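Local coordinates for protein enoyl-CoA hydratase/isomerase (Mycobacterium avium, PDB 3P5M) that probably hydrates enoyl-CoA thioesters or isomerises their double bond, at residues 73-78 / 227-232; 91-96 / 197-202; 116-121 / 185-190. All coordinates share one frame; numbering follows the deposited sequence. Where two conformers were deposited one is given.

Contact 1: residues 73-78 / 227-232; sequences DTAGAA and GQLALV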
ATOM      1  N   ASP B  73     -24.213 -37.336  -1.646  1.00 35.30           N
ATOM      2  CA  ASP B  73     -23.234 -38.013  -2.470  1.00 34.77           C
ATOM      3  C   ASP B  73     -21.818 -37.475  -2.123  1.00 32.94           C
ATOM      4  O   ASP B  73     -21.184 -36.835  -2.966  1.00 33.01           O
ATOM      5  CB  ASP B  73     -23.598 -37.722  -3.947  1.00 35.06           C
ATOM      6  CG  ASP B  73     -22.655 -38.396  -4.931  1.00 37.21           C
ATOM      7  OD1 ASP B  73     -22.206 -39.532  -4.634  1.00 41.36           O
ATOM      8  OD2 ASP B  73     -22.349 -37.791  -5.984  1.00 36.32           O
ATOM      9  N   THR B  74     -21.328 -37.706  -0.898  1.00 30.69           N
ATOM     10  CA  THR B  74     -20.143 -36.955  -0.416  1.00 28.45           C
ATOM     11  C   THR B  74     -18.872 -37.296  -1.173  1.00 26.79           C
ATOM     12  O   THR B  74     -18.160 -36.390  -1.624  1.00 26.05           O
ATOM     13  CB  THR B  74     -19.899 -37.086   1.114  1.00 28.76           C
ATOM     14  OG1 THR B  74     -20.973 -36.466   1.813  1.00 29.30           O
ATOM     15  CG2 THR B  74     -18.600 -36.393   1.542  1.00 27.97           C
ATOM     16  N   ALA B  75     -18.596 -38.594  -1.311  1.00 25.14           N
ATOM     17  CA  ALA B  75     -17.383 -39.059  -1.997  1.00 23.59           C
ATOM     18  C   ALA B  75     -17.500 -38.753  -3.468  1.00 22.83           C
ATOM     19  O   ALA B  75     -16.524 -38.346  -4.100  1.00 22.03           O
ATOM     20  CB  ALA B  75     -17.168 -40.542  -1.791  1.00 23.61           C
ATOM     21  N   GLY B  76     -18.712 -38.947  -4.002  1.00 22.35           N
ATOM     22  CA  GLY B  76     -19.036 -38.619  -5.399  1.00 21.51           C
ATOM     23  C   GLY B  76     -18.794 -37.162  -5.775  1.00 20.78           C
ATOM     24  O   GLY B  76     -18.188 -36.875  -6.791  1.00 20.06           O
ATOM     25  N   ALA B  77     -19.299 -36.247  -4.955  1.00 20.43           N
ATOM     26  CA  ALA B  77     -19.163 -34.808  -5.188  1.00 20.25           C
ATOM     27  C   ALA B  77     -17.694 -34.402  -5.086  1.00 19.39           C
ATOM     28  O   ALA B  77     -17.199 -33.643  -5.906  1.00 20.51           O
ATOM     29  CB  ALA B  77     -19.990 -34.035  -4.166  1.00 20.03           C
ATOM     30  N   ALA B  78     -17.014 -34.937  -4.078  1.00 18.50           N
ATOM     31  CA  ALA B  78     -15.631 -34.605  -3.781  1.00 18.18           C
ATOM     32  C   ALA B  78     -14.771 -35.010  -4.970  1.00 17.20           C
ATOM     33  O   ALA B  78     -13.940 -34.217  -5.455  1.00 16.36           O
ATOM     34  CB  ALA B  78     -15.174 -35.328  -2.481  1.00 17.38           C
ATOM     35  N   GLY B 227     -11.031 -36.456   4.503  1.00 15.15           N
ATOM     36  CA  GLY B 227     -11.454 -35.570   5.563  1.00 15.19           C
ATOM     37  C   GLY B 227     -12.927 -35.191   5.481  1.00 15.53           C
ATOM     38  O   GLY B 227     -13.637 -35.247   6.489  1.00 16.09           O
ATOM     39  N   GLN B 228     -13.399 -34.825   4.290  1.00 15.13           N
ATOM     40  CA  GLN B 228     -14.814 -34.467   4.146  1.00 15.14           C
ATOM     41  C   GLN B 228     -15.726 -35.647   4.479  1.00 14.82           C
ATOM     42  O   GLN B 228     -16.731 -35.474   5.137  1.00 13.50           O
ATOM     43  CB  GLN B 228     -15.138 -33.913   2.742  1.00 15.14           C
ATOM     44  CG  GLN B 228     -16.278 -32.905   2.766  1.00 13.72           C
ATOM     45  CD  GLN B 228     -15.778 -31.543   3.305  1.00 15.62           C
ATOM     46  OE1 GLN B 228     -15.449 -31.412   4.490  1.00 10.24           O
ATOM     47  NE2 GLN B 228     -15.647 -30.560   2.410  1.00 11.90           N
ATOM     48  N   LEU B 229     -15.352 -36.848   4.025  1.00 16.01           N
ATOM     49  CA  LEU B 229     -16.045 -38.085   4.407  1.00 16.60           C
ATOM     50  C   LEU B 229     -16.151 -38.286   5.906  1.00 15.83           C
ATOM     51  O   LEU B 229     -17.193 -38.686   6.410  1.00 15.69           O
ATOM     52  CB  LEU B 229     -15.355 -39.308   3.780  1.00 18.33           C
ATOM     53  CG  LEU B 229     -15.747 -39.576   2.320  1.00 20.95           C
ATOM     54  CD1 LEU B 229     -14.847 -40.694   1.728  1.00 24.92           C
ATOM     55  CD2 LEU B 229     -17.261 -39.910   2.198  1.00 20.56           C
ATOM     56  N   ALA B 230     -15.065 -38.032   6.625  1.00 15.20           N
ATOM     57  CA  ALA B 230     -15.098 -38.154   8.073  1.00 14.82           C
ATOM     58  C   ALA B 230     -15.910 -37.017   8.706  1.00 14.39           C
ATOM     59  O   ALA B 230     -16.632 -37.220   9.690  1.00 14.20           O
ATOM     60  CB  ALA B 230     -13.706 -38.176   8.625  1.00 15.46           C
ATOM     61  N   LEU B 231     -15.801 -35.813   8.133  1.00 13.81           N
ATOM     62  CA  LEU B 231     -16.429 -34.624   8.740  1.00 12.93           C
ATOM     63  C   LEU B 231     -17.951 -34.621   8.665  1.00 12.94           C
ATOM     64  O   LEU B 231     -18.597 -34.190   9.608  1.00 11.96           O
ATOM     65  CB  LEU B 231     -15.840 -33.313   8.195  1.00 12.02           C
ATOM     66  CG  LEU B 231     -14.416 -32.994   8.649  1.00 12.01           C
ATOM     67  CD1 LEU B 231     -13.980 -31.649   8.010  1.00 11.03           C
ATOM     68  CD2 LEU B 231     -14.289 -32.945  10.150  1.00  7.33           C
ATOM     69  N   VAL B 232     -18.527 -35.157   7.592  1.00 13.90           N
ATOM     70  CA  VAL B 232     -20.007 -35.262   7.511  1.00 14.88           C
ATOM     71  C   VAL B 232     -20.644 -36.211   8.584  1.00 16.14           C
ATOM     72  O   VAL B 232     -21.836 -36.085   8.902  1.00 16.87           O
ATOM     73  CB  VAL B 232     -20.550 -35.536   6.049  1.00 15.91           C
ATOM     74  CG1 VAL B 232     -20.070 -34.455   5.074  1.00 15.85           C
ATOM     75  CG2 VAL B 232     -20.149 -36.926   5.514  1.00 16.31           C
TER
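T74 and L229 meet through methyl groups: T74 CG2 lies 3.8 Å from L229 CD2, and the two side chains slide past each other in opposite directions. The same L229 CD2 is also 4.0 Å from A75 CB, so a single leucine methyl rests against two consecutive residues at the start of helix 74-90. T74 turns its other branch elsewhere. Its OG1 faces the isopropyl group of V232 tip to tip, 3.8 Å from V232 CG2 and 3.9 Å from V232 CG1, an apolar neighbour for a hydroxyl. The T74 torsion divides the work: CG2 stands anti to the backbone N (chi1 -66° for OG1) and reaches L229, while OG1 stays beside that N and reaches V232. CG2 also passes over the backbone of the partner helix, 4.2 Å from Q228 O, a carbonyl already bonded within its helix by V232 N. This is the crotonase fold, and the contact sets the first turn of helix 74-90 against the C-terminal part of helix 217-231. The two short helical segments run roughly antiparallel, at 149°, with axes 9.7 Å apart at their closest. The patch lies toward the surface. D73 occupies the N-cap position of helix 74-90, and its OD2 is held by the hydroxyl of T32. Q228 starts toward T74, but its amide leads away, and NE2 is hydrogen-bonded to M135 O, in the loop whose L134 packs on Q228, L231 and V232. The far side of helix 217-231 meets a second subunit, where A230 lies on W204 and L231 on A201 of that neighbouring chain.

Contact 2: residues 91-96 / 197-202; sequences LPKPVI and GPTLAF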
ATOM      1  N   LEU B  91      -5.811 -28.810 -18.973  1.00 12.88           N
ATOM      2  CA  LEU B  91      -6.122 -28.364 -20.342  1.00 12.21           C
ATOM      3  C   LEU B  91      -4.973 -27.552 -20.914  1.00 12.41           C
ATOM      4  O   LEU B  91      -4.584 -26.553 -20.292  1.00 10.91           O
ATOM      5  CB  LEU B  91      -7.413 -27.528 -20.384  1.00 11.68           C
ATOM      6  CG  LEU B  91      -7.875 -26.963 -21.739  1.00 13.86           C
ATOM      7  CD1 LEU B  91      -8.471 -28.020 -22.626  1.00 14.94           C
ATOM      8  CD2 LEU B  91      -8.903 -25.900 -21.547  1.00 10.57           C
ATOM      9  N   PRO B  92      -4.454 -27.942 -22.117  1.00 12.97           N
ATOM     10  CA  PRO B  92      -3.327 -27.162 -22.682  1.00 13.26           C
ATOM     11  C   PRO B  92      -3.778 -25.876 -23.400  1.00 13.11           C
ATOM     12  O   PRO B  92      -3.217 -25.474 -24.440  1.00 13.42           O
ATOM     13  CB  PRO B  92      -2.609 -28.175 -23.615  1.00 13.12           C
ATOM     14  CG  PRO B  92      -3.654 -29.148 -23.996  1.00 13.88           C
ATOM     15  CD  PRO B  92      -4.578 -29.266 -22.769  1.00 13.47           C
ATOM     16  N   LYS B  93      -4.751 -25.214 -22.795  1.00 12.68           N
ATOM     17  CA  LYS B  93      -5.296 -23.966 -23.309  1.00 12.68           C
ATOM     18  C   LYS B  93      -5.670 -23.066 -22.150  1.00 11.72           C
ATOM     19  O   LYS B  93      -6.059 -23.555 -21.072  1.00 12.34           O
ATOM     20  CB  LYS B  93      -6.548 -24.258 -24.149  1.00 12.98           C
ATOM     21  CG  LYS B  93      -6.245 -24.994 -25.451  1.00 13.76           C
ATOM     22  CD  LYS B  93      -7.516 -25.373 -26.244  1.00 13.09           C
ATOM     23  CE  LYS B  93      -7.156 -26.234 -27.481  1.00 13.68           C
ATOM     24  NZ  LYS B  93      -8.304 -26.375 -28.443  1.00 14.13           N
ATOM     25  N   PRO B  94      -5.516 -21.755 -22.331  1.00 11.10           N
ATOM     26  CA  PRO B  94      -5.795 -20.847 -21.225  1.00 11.04           C
ATOM     27  C   PRO B  94      -7.275 -20.840 -20.812  1.00 11.08           C
ATOM     28  O   PRO B  94      -8.164 -20.891 -21.670  1.00 10.87           O
ATOM     29  CB  PRO B  94      -5.370 -19.470 -21.767  1.00 11.20           C
ATOM     30  CG  PRO B  94      -5.343 -19.658 -23.278  1.00 12.14           C
ATOM     31  CD  PRO B  94      -4.946 -21.057 -23.503  1.00 10.34           C
ATOM     32  N   VAL B  95      -7.509 -20.831 -19.499  1.00 10.48           N
ATOM     33  CA  VAL B  95      -8.864 -20.859 -18.922  1.00 10.45           C
ATOM     34  C   VAL B  95      -8.951 -19.594 -18.066  1.00 10.85           C
ATOM     35  O   VAL B  95      -8.105 -19.392 -17.170  1.00  9.13           O
ATOM     36  CB  VAL B  95      -9.079 -22.106 -18.014  1.00 10.42           C
ATOM     37  CG1 VAL B  95     -10.489 -22.157 -17.450  1.00 10.07           C
ATOM     38  CG2 VAL B  95      -8.820 -23.414 -18.803  1.00 12.04           C
ATOM     39  N   ILE B  96      -9.941 -18.748 -18.364  1.00 11.16           N
ATOM     40  CA  ILE B  96     -10.144 -17.509 -17.630  1.00 11.75           C
ATOM     41  C   ILE B  96     -11.428 -17.542 -16.828  1.00 11.86           C
ATOM     42  O   ILE B  96     -12.501 -17.812 -17.369  1.00 12.29           O
ATOM     43  CB  ILE B  96     -10.110 -16.279 -18.594  1.00 12.98           C
ATOM     44  CG1 ILE B  96      -8.729 -16.156 -19.198  1.00 11.21           C
ATOM     45  CG2 ILE B  96     -10.487 -14.966 -17.892  1.00 12.85           C
ATOM     46  CD1 ILE B  96      -8.794 -16.077 -20.631  1.00 15.93           C
ATOM     47  N   GLY B 197      -3.824 -14.999 -28.742  1.00 16.79           N
ATOM     48  CA  GLY B 197      -2.434 -15.318 -28.429  1.00 16.45           C
ATOM     49  C   GLY B 197      -1.864 -16.639 -28.944  1.00 15.89           C
ATOM     50  O   GLY B 197      -2.549 -17.447 -29.572  1.00 16.24           O
ATOM     51  N   PRO B 198      -0.567 -16.842 -28.719  1.00 15.80           N
ATOM     52  CA  PRO B 198       0.137 -18.050 -29.141  1.00 15.43           C
ATOM     53  C   PRO B 198      -0.263 -19.294 -28.333  1.00 14.25           C
ATOM     54  O   PRO B 198       0.453 -19.713 -27.439  1.00 13.82           O
ATOM     55  CB  PRO B 198       1.592 -17.670 -28.918  1.00 15.80           C
ATOM     56  CG  PRO B 198       1.524 -16.705 -27.763  1.00 15.79           C
ATOM     57  CD  PRO B 198       0.353 -15.859 -28.119  1.00 15.37           C
ATOM     58  N   THR B 199      -1.383 -19.894 -28.697  1.00 13.64           N
ATOM     59  CA  THR B 199      -2.024 -20.928 -27.894  1.00 14.07           C
ATOM     60  C   THR B 199      -1.131 -22.113 -27.520  1.00 13.69           C
ATOM     61  O   THR B 199      -1.232 -22.633 -26.409  1.00 12.94           O
ATOM     62  CB  THR B 199      -3.303 -21.410 -28.579  1.00 14.10           C
ATOM     63  OG1 THR B 199      -4.065 -20.262 -28.951  1.00 15.36           O
ATOM     64  CG2 THR B 199      -4.128 -22.289 -27.624  1.00 14.99           C
ATOM     65  N   LEU B 200      -0.254 -22.518 -28.438  1.00 12.97           N
ATOM     66  CA  LEU B 200       0.647 -23.636 -28.189  1.00 13.32           C
ATOM     67  C   LEU B 200       1.686 -23.252 -27.146  1.00 12.06           C
ATOM     68  O   LEU B 200       2.016 -24.071 -26.273  1.00 10.76           O
ATOM     69  CB  LEU B 200       1.329 -24.126 -29.467  1.00 13.42           C
ATOM     70  CG  LEU B 200       0.347 -24.655 -30.546  1.00 16.67           C
ATOM     71  CD1 LEU B 200       1.050 -24.974 -31.884  1.00 20.04           C
ATOM     72  CD2 LEU B 200      -0.428 -25.885 -30.084  1.00 18.00           C
ATOM     73  N   ALA B 201       2.187 -22.019 -27.254  1.00 10.50           N
ATOM     74  CA  ALA B 201       3.086 -21.460 -26.245  1.00 11.58           C
ATOM     75  C   ALA B 201       2.459 -21.391 -24.863  1.00 11.03           C
ATOM     76  O   ALA B 201       3.136 -21.694 -23.885  1.00 11.97           O
ATOM     77  CB  ALA B 201       3.660 -20.076 -26.669  1.00 10.12           C
ATOM     78  N   PHE B 202       1.186 -20.964 -24.807  1.00 11.23           N
ATOM     79  CA  PHE B 202       0.394 -20.942 -23.584  1.00 10.92           C
ATOM     80  C   PHE B 202       0.266 -22.339 -22.985  1.00 11.17           C
ATOM     81  O   PHE B 202       0.406 -22.506 -21.779  1.00 10.82           O
ATOM     82  CB  PHE B 202      -1.002 -20.324 -23.819  1.00 10.57           C
ATOM     83  CG  PHE B 202      -0.993 -18.822 -24.100  1.00 10.92           C
ATOM     84  CD1 PHE B 202       0.086 -18.016 -23.719  1.00  9.25           C
ATOM     85  CD2 PHE B 202      -2.097 -18.209 -24.710  1.00 11.44           C
ATOM     86  CE1 PHE B 202       0.107 -16.618 -23.979  1.00 12.64           C
ATOM     87  CE2 PHE B 202      -2.105 -16.805 -24.956  1.00 12.64           C
ATOM     88  CZ  PHE B 202      -0.999 -16.003 -24.570  1.00 13.21           C
TER
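P94, T199 and F202 bury the most surface here, and the closest approach among their side chains joins P94 to F202. P94 CG comes within 3.8 Å of F202 CD2, reaching the ring obliquely, while P94 CD lies 4.0 Å from F202 CB. The proline ring thus touches both F202 CB and one ring carbon, the two side chains crossing at about a right angle. With chi1 at -69°, F202 CG sits beside the backbone N, and the ring is carried back along the first helical turn. There P198 O lies 3.7 Å above the plane of the F202 ring, offset toward its rim; this same carbonyl accepts the backbone bond from F202 N. T199 adds its methyl: CG2 stands 4.1 Å from K93 CG, the two side chains crossing obliquely, and 4.4 Å from P94 CD. In the crotonase fold met here, the loop leaving helix 74-90 runs into strand 95-99 of the central sheet and is covered by the start of helix 199-213. P198, the centre of an inverse gamma turn, takes the N-cap position of that helix. The polar ends of K93 and T199 have partners outside the two segments: K93 NZ is hydrogen-bonded to the carbonyls of A45 and V51, and T199 OG1 is bonded to NE of R52, whose NH2 bonds G197 O. K206, on the same helix 199-213, bonds K93 O through its NZ and so adds a polar tie to the apolar one. Beyond T199 lies a third subunit: G254 of that neighbouring chain packs on T199, and its F252 packs on P198.

Contact 3: residues 116-121 / 185-190; sequences LVVAAP and SVLTDV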
ATOM      1  N   LEU B 116      -6.039 -17.368 -15.349  1.00  9.41           N
ATOM      2  CA  LEU B 116      -6.183 -15.949 -15.061  1.00  8.71           C
ATOM      3  C   LEU B 116      -7.545 -15.810 -14.446  1.00  8.63           C
ATOM      4  O   LEU B 116      -8.446 -16.564 -14.804  1.00 10.26           O
ATOM      5  CB  LEU B 116      -6.107 -15.141 -16.359  1.00  8.29           C
ATOM      6  CG  LEU B 116      -4.835 -15.286 -17.205  1.00  9.42           C
ATOM      7  CD1 LEU B 116      -5.024 -14.615 -18.546  1.00  9.55           C
ATOM      8  CD2 LEU B 116      -3.589 -14.716 -16.461  1.00  8.30           C
ATOM      9  N   VAL B 117      -7.693 -14.891 -13.497  1.00  8.72           N
ATOM     10  CA  VAL B 117      -9.001 -14.593 -12.878  1.00  8.17           C
ATOM     11  C   VAL B 117      -9.198 -13.094 -12.994  1.00  8.21           C
ATOM     12  O   VAL B 117      -8.310 -12.325 -12.616  1.00  9.17           O
ATOM     13  CB  VAL B 117      -9.044 -14.993 -11.381  1.00  8.10           C
ATOM     14  CG1 VAL B 117     -10.354 -14.496 -10.702  1.00  8.14           C
ATOM     15  CG2 VAL B 117      -8.868 -16.541 -11.234  1.00  8.08           C
ATOM     16  N   VAL B 118     -10.340 -12.689 -13.540  1.00  8.29           N
ATOM     17  CA  VAL B 118     -10.702 -11.274 -13.674  1.00  8.36           C
ATOM     18  C   VAL B 118     -11.877 -11.032 -12.729  1.00  8.37           C
ATOM     19  O   VAL B 118     -12.993 -11.547 -12.933  1.00  8.44           O
ATOM     20  CB  VAL B 118     -11.074 -10.891 -15.153  1.00  8.48           C
ATOM     21  CG1 VAL B 118     -11.383  -9.399 -15.249  1.00  8.55           C
ATOM     22  CG2 VAL B 118      -9.935 -11.254 -16.167  1.00  8.48           C
ATOM     23  N   ALA B 119     -11.605 -10.300 -11.668  1.00  8.33           N
ATOM     24  CA  ALA B 119     -12.550 -10.174 -10.571  1.00  8.34           C
ATOM     25  C   ALA B 119     -13.247  -8.818 -10.626  1.00  8.43           C
ATOM     26  O   ALA B 119     -12.586  -7.782 -10.785  1.00  8.44           O
ATOM     27  CB  ALA B 119     -11.822 -10.367  -9.205  1.00  8.25           C
ATOM     28  N   ALA B 120     -14.581  -8.850 -10.515  1.00  8.52           N
ATOM     29  CA  ALA B 120     -15.401  -7.641 -10.402  1.00  8.63           C
ATOM     30  C   ALA B 120     -15.156  -7.012  -9.042  1.00  8.59           C
ATOM     31  O   ALA B 120     -14.854  -7.761  -8.066  1.00  9.86           O
ATOM     32  CB  ALA B 120     -16.890  -8.014 -10.579  1.00  8.89           C
ATOM     33  N   PRO B 121     -15.309  -5.674  -8.938  1.00  8.66           N
ATOM     34  CA  PRO B 121     -15.009  -4.905  -7.690  1.00  8.64           C
ATOM     35  C   PRO B 121     -15.726  -5.402  -6.448  1.00  8.91           C
ATOM     36  O   PRO B 121     -15.111  -5.473  -5.350  1.00  8.93           O
ATOM     37  CB  PRO B 121     -15.447  -3.457  -8.003  1.00  8.76           C
ATOM     38  CG  PRO B 121     -15.786  -3.417  -9.450  1.00  9.92           C
ATOM     39  CD  PRO B 121     -15.626  -4.786 -10.081  1.00  8.77           C
ATOM     40  N   SER B 185     -15.769  -4.824 -19.622  1.00 15.56           N
ATOM     41  CA  SER B 185     -14.900  -4.346 -20.690  0.70 16.29           C
ATOM     42  C   SER B 185     -13.493  -4.904 -20.529  1.00 16.08           C
ATOM     43  O   SER B 185     -12.866  -5.318 -21.521  1.00 16.29           O
ATOM     44  CB  SER B 185     -14.860  -2.820 -20.703  0.70 16.87           C
ATOM     45  OG  SER B 185     -13.744  -2.375 -21.449  0.70 19.30           O
ATOM     46  N   VAL B 186     -13.015  -4.947 -19.282  1.00 14.34           N
ATOM     47  CA  VAL B 186     -11.690  -5.514 -18.991  1.00 13.75           C
ATOM     48  C   VAL B 186     -11.655  -7.017 -19.274  1.00 13.76           C
ATOM     49  O   VAL B 186     -10.776  -7.476 -19.969  1.00 13.90           O
ATOM     50  CB  VAL B 186     -11.179  -5.179 -17.574  1.00 12.77           C
ATOM     51  CG1 VAL B 186      -9.898  -5.936 -17.261  1.00 13.86           C
ATOM     52  CG2 VAL B 186     -10.880  -3.691 -17.497  1.00 12.22           C
ATOM     53  N   LEU B 187     -12.664  -7.730 -18.811  1.00 12.98           N
ATOM     54  CA  LEU B 187     -12.857  -9.118 -19.110  1.00 12.92           C
ATOM     55  C   LEU B 187     -12.803  -9.377 -20.633  1.00 12.40           C
ATOM     56  O   LEU B 187     -12.051 -10.249 -21.093  1.00 10.71           O
ATOM     57  CB  LEU B 187     -14.169  -9.620 -18.485  1.00 13.61           C
ATOM     58  CG  LEU B 187     -14.417 -11.133 -18.651  1.00 16.35           C
ATOM     59  CD1 LEU B 187     -13.303 -11.951 -18.046  1.00 16.04           C
ATOM     60  CD2 LEU B 187     -15.780 -11.591 -18.132  1.00 13.94           C
ATOM     61  N   THR B 188     -13.557  -8.564 -21.390  1.00 13.03           N
ATOM     62  CA  THR B 188     -13.562  -8.644 -22.861  1.00 13.56           C
ATOM     63  C   THR B 188     -12.150  -8.417 -23.398  1.00 13.42           C
ATOM     64  O   THR B 188     -11.682  -9.184 -24.252  1.00 12.97           O
ATOM     65  CB  THR B 188     -14.542  -7.621 -23.517  1.00 13.81           C
ATOM     66  OG1 THR B 188     -15.860  -7.862 -23.033  1.00 15.51           O
ATOM     67  CG2 THR B 188     -14.519  -7.731 -25.038  1.00 13.60           C
ATOM     68  N   ASP B 189     -11.474  -7.379 -22.896  1.00 13.57           N
ATOM     69  CA  ASP B 189     -10.123  -7.076 -23.369  1.00 13.56           C
ATOM     70  C   ASP B 189      -9.206  -8.259 -23.167  1.00 13.20           C
ATOM     71  O   ASP B 189      -8.540  -8.668 -24.103  1.00 13.04           O
ATOM     72  CB  ASP B 189      -9.537  -5.868 -22.671  1.00 14.19           C
ATOM     73  CG  ASP B 189     -10.163  -4.550 -23.127  1.00 18.59           C
ATOM     74  OD1 ASP B 189     -11.013  -4.529 -24.039  1.00 22.68           O
ATOM     75  OD2 ASP B 189      -9.798  -3.500 -22.547  1.00 23.45           O
ATOM     76  N   VAL B 190      -9.190  -8.818 -21.951  1.00 12.11           N
ATOM     77  CA  VAL B 190      -8.309  -9.953 -21.624  1.00 11.87           C
ATOM     78  C   VAL B 190      -8.685 -11.213 -22.458  1.00 12.35           C
ATOM     79  O   VAL B 190      -7.823 -11.890 -23.001  1.00 11.43           O
ATOM     80  CB  VAL B 190      -8.341 -10.211 -20.081  1.00 11.95           C
ATOM     81  CG1 VAL B 190      -7.744 -11.596 -19.685  1.00 12.66           C
ATOM     82  CG2 VAL B 190      -7.608  -9.082 -19.352  1.00 10.19           C
TER
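V118 projects from strand 116-119 onto helix 183-195, and its isopropyl group meets three residues of that helix. The pairing belongs to the crotonase fold: strand 116-119 lies beside strand 95-99 in the central sheet, and the helix packs across one side of it. The two segments run nearly antiparallel, at 160°, with axes 9.0 Å apart at closest approach. V118 CB starts the contact, 3.8 Å from L187 CD1, with the valine lying aslant the leucine. From CB the group forks. CG1, anti to the backbone N (chi1 -178°), reaches the helix backbone, 4.1 Å from both L187 N and L187 CA, and lies 4.3 Å from V186 CG1. CG2, beside the backbone N, turns the other way, 3.9 Å from L187 CD1, and it meets V190 CG1 tip to tip. L187 does not start out toward the strand, but its chi2 of 58° helps bring CD1 to the valine. One turn along the helix from V186, V190 also touches L116, the next residue of the strand to face the helix; V117 between them points away. The packing continues past these segments: H176 lies against V118 and V190, and R155 of a third subunit packs on L116. At the L116 end, CD1 of the leucine stands 4.2 Å from V190 CG1.

From the N terminus, the chain first reaches 73-78, where helix 74-90 begins; contact 1 closes the widest loop much later, at 227-232. Directly after that helix, 91-96 opens contact 2, which closes at 197-202, and 116-121 opens contact 3, which closes at 185-190. The three loops are therefore nested, contact 3 inside contact 2 inside contact 1, and none cross. Contacts 2 and 3 use neighbouring strands, 95-99 and 116-119, of the central sheet and successive helices, 199-213 and 183-195, and they touch through I96, which packs on L116, L187 and V118. Contact 1 lies across the chain's centre from both, its centre 33 Å from each of theirs, and pairs two helices.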